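Local coordinates for protein OBody AM2EP06 (Pyrobaculum aerophilum, PDB 4GN4) that probably acts as an engineered binding protein, built on an OB-fold nucleic acid binding domain and holding another protein chain as its target, at residues G81-S86 with T93-F98. Sequence-based numbering, arbitrary orientation.
Sequences GIVEAS and TGVEIF
Glu-84 sets its CB over one face of the Phe-98 ring, 4.0 Å from the centroid, a CH-pi contact. Its CG stands anti to the backbone N (chi1 162°), and a bend at chi2 carries the carboxylate out past the CE2 corner of the ring, OE1 3.7 Å from Phe-98 CE2. Lys-59 adds a cation-pi contact to Phe-98. Alongside, the extended Glu-96 side chain reaches toward the end of the hairpin, where its OE1 lies 3.0 Å from Ser-86 OG. Gln-88 NE2 bonds both this OE1 and Ser-86 O, while Glu-96 OE2 forms a salt bridge with a basic side chain of the other protein chain in the assembly. An alanine in place of Glu-96 would probably leave that basic group without its carboxylate mate and Gln-88 with one acceptor fewer. The opposite face, carrying Val-83, Ala-85, Val-95 and Ile-97, is apolar: Val-83 CG1 meets Val-95 CG1 at 4.2 Å, and Val-22 touches both Val-83 and Ile-97. Ile-82 with Phe-98 and Glu-84 with Glu-96 are hydrogen-bonded antiparallel pairs, exemplified by Glu-84 N to Glu-96 O at 2.9 Å. Ser-86 N donates a hydrogen bond to Gly-94 O, bent to 134° at the hydrogen and reaching the oxygen from above the carbonyl plane. This is a beta hairpin of the OB-fold barrel, whose Glu-96 and Phe-98 face, with Ser-86, meets the other protein chain.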
ATOM      1  N   GLY A  81       8.407   6.774 -15.756  1.00 25.74           N
ATOM      2  CA  GLY A  81       8.781   7.003 -14.362  1.00 25.24           C
ATOM      3  C   GLY A  81      10.184   6.517 -14.138  1.00 27.08           C
ATOM      4  O   GLY A  81      10.853   6.067 -15.107  1.00 28.58           O
ATOM      5  N   ILE A  82      10.608   6.544 -12.875  1.00 27.49           N
ATOM      6  CA  ILE A  82      11.979   6.158 -12.485  1.00 27.62           C
ATOM      7  C   ILE A  82      11.902   4.775 -11.801  1.00 28.36           C
ATOM      8  O   ILE A  82      11.063   4.558 -10.897  1.00 28.62           O
ATOM      9  CB  ILE A  82      12.559   7.160 -11.491  1.00 28.66           C
ATOM     10  CG1 ILE A  82      12.588   8.572 -12.102  1.00 32.42           C
ATOM     11  CG2 ILE A  82      14.007   6.707 -11.090  1.00 29.65           C
ATOM     12  CD1 ILE A  82      13.422   8.733 -13.398  1.00 35.94           C
ATOM     13  N   VAL A  83      12.763   3.865 -12.216  1.00 27.10           N
ATOM     14  CA  VAL A  83      12.859   2.567 -11.634  1.00 26.98           C
ATOM     15  C   VAL A  83      13.512   2.641 -10.245  1.00 29.89           C
ATOM     16  O   VAL A  83      14.540   3.318 -10.051  1.00 29.89           O
ATOM     17  CB  VAL A  83      13.644   1.616 -12.531  1.00 27.55           C
ATOM     18  CG1 VAL A  83      13.784   0.196 -11.814  1.00 27.34           C
ATOM     19  CG2 VAL A  83      12.971   1.532 -13.954  1.00 25.82           C
ATOM     20  N   GLU A  84      12.933   1.917  -9.284  1.00 28.11           N
ATOM     21  CA  GLU A  84      13.486   1.812  -7.935  1.00 30.34           C
ATOM     22  C   GLU A  84      13.636   0.342  -7.579  1.00 31.64           C
ATOM     23  O   GLU A  84      12.630  -0.365  -7.616  1.00 30.02           O
ATOM     24  CB  GLU A  84      12.496   2.435  -6.945  1.00 31.68           C
ATOM     25  CG  GLU A  84      12.719   2.006  -5.469  1.00 35.80           C
ATOM     26  CD  GLU A  84      13.698   2.877  -4.679  1.00 42.32           C
ATOM     27  OE1 GLU A  84      14.315   3.807  -5.264  1.00 38.82           O
ATOM     28  OE2 GLU A  84      13.828   2.620  -3.437  1.00 41.80           O
ATOM     29  N   ALA A  85      14.834  -0.129  -7.234  1.00 31.12           N
ATOM     30  CA  ALA A  85      15.051  -1.511  -6.866  1.00 36.00           C
ATOM     31  C   ALA A  85      14.559  -1.684  -5.430  1.00 38.84           C
ATOM     32  O   ALA A  85      15.175  -1.153  -4.554  1.00 42.94           O
ATOM     33  CB  ALA A  85      16.602  -1.872  -6.895  1.00 35.54           C
ATOM     34  N   SER A  86      13.525  -2.457  -5.176  1.00 39.76           N
ATOM     35  CA  SER A  86      13.134  -2.677  -3.787  1.00 45.38           C
ATOM     36  C   SER A  86      12.316  -3.944  -3.669  1.00 45.55           C
ATOM     37  O   SER A  86      11.518  -4.237  -4.568  1.00 44.72           O
ATOM     38  CB  SER A  86      12.345  -1.485  -3.237  1.00 44.55           C
ATOM     39  OG  SER A  86      11.012  -1.574  -3.670  1.00 50.02           O
ATOM     40  N   THR A  93      11.354 -10.472  -8.139  1.00 52.53           N
ATOM     41  CA  THR A  93      11.628  -9.399  -9.174  1.00 49.67           C
ATOM     42  C   THR A  93      12.230  -8.058  -8.682  1.00 45.90           C
ATOM     43  O   THR A  93      13.108  -7.476  -9.363  1.00 45.52           O
ATOM     44  CB  THR A  93      10.350  -9.005  -9.964  1.00 47.29           C
ATOM     45  OG1 THR A  93       9.418  -8.377  -9.051  1.00 50.68           O
ATOM     46  CG2 THR A  93       9.716 -10.222 -10.668  1.00 51.35           C
ATOM     47  N   GLY A  94      11.744  -7.555  -7.537  1.00 42.68           N
ATOM     48  CA  GLY A  94      12.482  -6.527  -6.795  1.00 38.88           C
ATOM     49  C   GLY A  94      12.471  -5.161  -7.456  1.00 34.61           C
ATOM     50  O   GLY A  94      13.434  -4.435  -7.313  1.00 35.56           O
ATOM     51  N   VAL A  95      11.402  -4.756  -8.128  1.00 28.81           N
ATOM     52  CA  VAL A  95      11.389  -3.385  -8.710  1.00 26.55           C
ATOM     53  C   VAL A  95       9.989  -2.729  -8.550  1.00 26.28           C
ATOM     54  O   VAL A  95       8.948  -3.404  -8.465  1.00 25.10           O
ATOM     55  CB  VAL A  95      11.753  -3.368 -10.239  1.00 27.07           C
ATOM     56  CG1 VAL A  95      13.151  -3.737 -10.519  1.00 29.42           C
ATOM     57  CG2 VAL A  95      10.729  -4.305 -11.009  1.00 25.43           C
ATOM     58  N   GLU A  96      10.010  -1.417  -8.485  1.00 24.66           N
ATOM     59  CA  GLU A  96       8.813  -0.598  -8.646  1.00 26.10           C
ATOM     60  C   GLU A  96       9.147   0.608  -9.516  1.00 25.84           C
ATOM     61  O   GLU A  96      10.336   0.868  -9.811  1.00 27.15           O
ATOM     62  CB  GLU A  96       8.183  -0.217  -7.276  1.00 27.19           C
ATOM     63  CG  GLU A  96       9.191   0.025  -6.275  1.00 32.36           C
ATOM     64  CD  GLU A  96       8.746   0.122  -4.780  1.00 33.84           C
ATOM     65  OE1 GLU A  96       8.194  -0.774  -4.084  1.00 33.38           O
ATOM     66  OE2 GLU A  96       9.212   1.117  -4.251  1.00 29.79           O
ATOM     67  N   ILE A  97       8.123   1.322  -9.955  1.00 23.68           N
ATOM     68  CA  ILE A  97       8.304   2.478 -10.788  1.00 24.73           C
ATOM     69  C   ILE A  97       7.591   3.627 -10.065  1.00 26.23           C
ATOM     70  O   ILE A  97       6.439   3.529  -9.652  1.00 26.09           O
ATOM     71  CB  ILE A  97       7.714   2.285 -12.184  1.00 24.76           C
ATOM     72  CG1 ILE A  97       8.563   1.280 -12.966  1.00 22.96           C
ATOM     73  CG2 ILE A  97       7.675   3.683 -12.917  1.00 25.84           C
ATOM     74  CD1 ILE A  97       7.920   0.986 -14.393  1.00 24.83           C
ATOM     75  N   PHE A  98       8.342   4.713  -9.866  1.00 24.99           N
ATOM     76  CA  PHE A  98       7.777   5.940  -9.316  1.00 28.01           C
ATOM     77  C   PHE A  98       7.431   6.833 -10.536  1.00 27.66           C
ATOM     78  O   PHE A  98       8.352   7.334 -11.195  1.00 26.89           O
ATOM     79  CB  PHE A  98       8.882   6.635  -8.503  1.00 28.87           C
ATOM     80  CG  PHE A  98       9.322   5.853  -7.259  1.00 34.22           C
ATOM     81  CD1 PHE A  98       8.450   4.976  -6.674  1.00 30.61           C
ATOM     82  CD2 PHE A  98      10.629   6.043  -6.679  1.00 40.50           C
ATOM     83  CE1 PHE A  98       8.782   4.264  -5.501  1.00 37.17           C
ATOM     84  CE2 PHE A  98      10.997   5.345  -5.469  1.00 43.52           C
ATOM     85  CZ  PHE A  98      10.052   4.438  -4.893  1.00 41.23           C
TER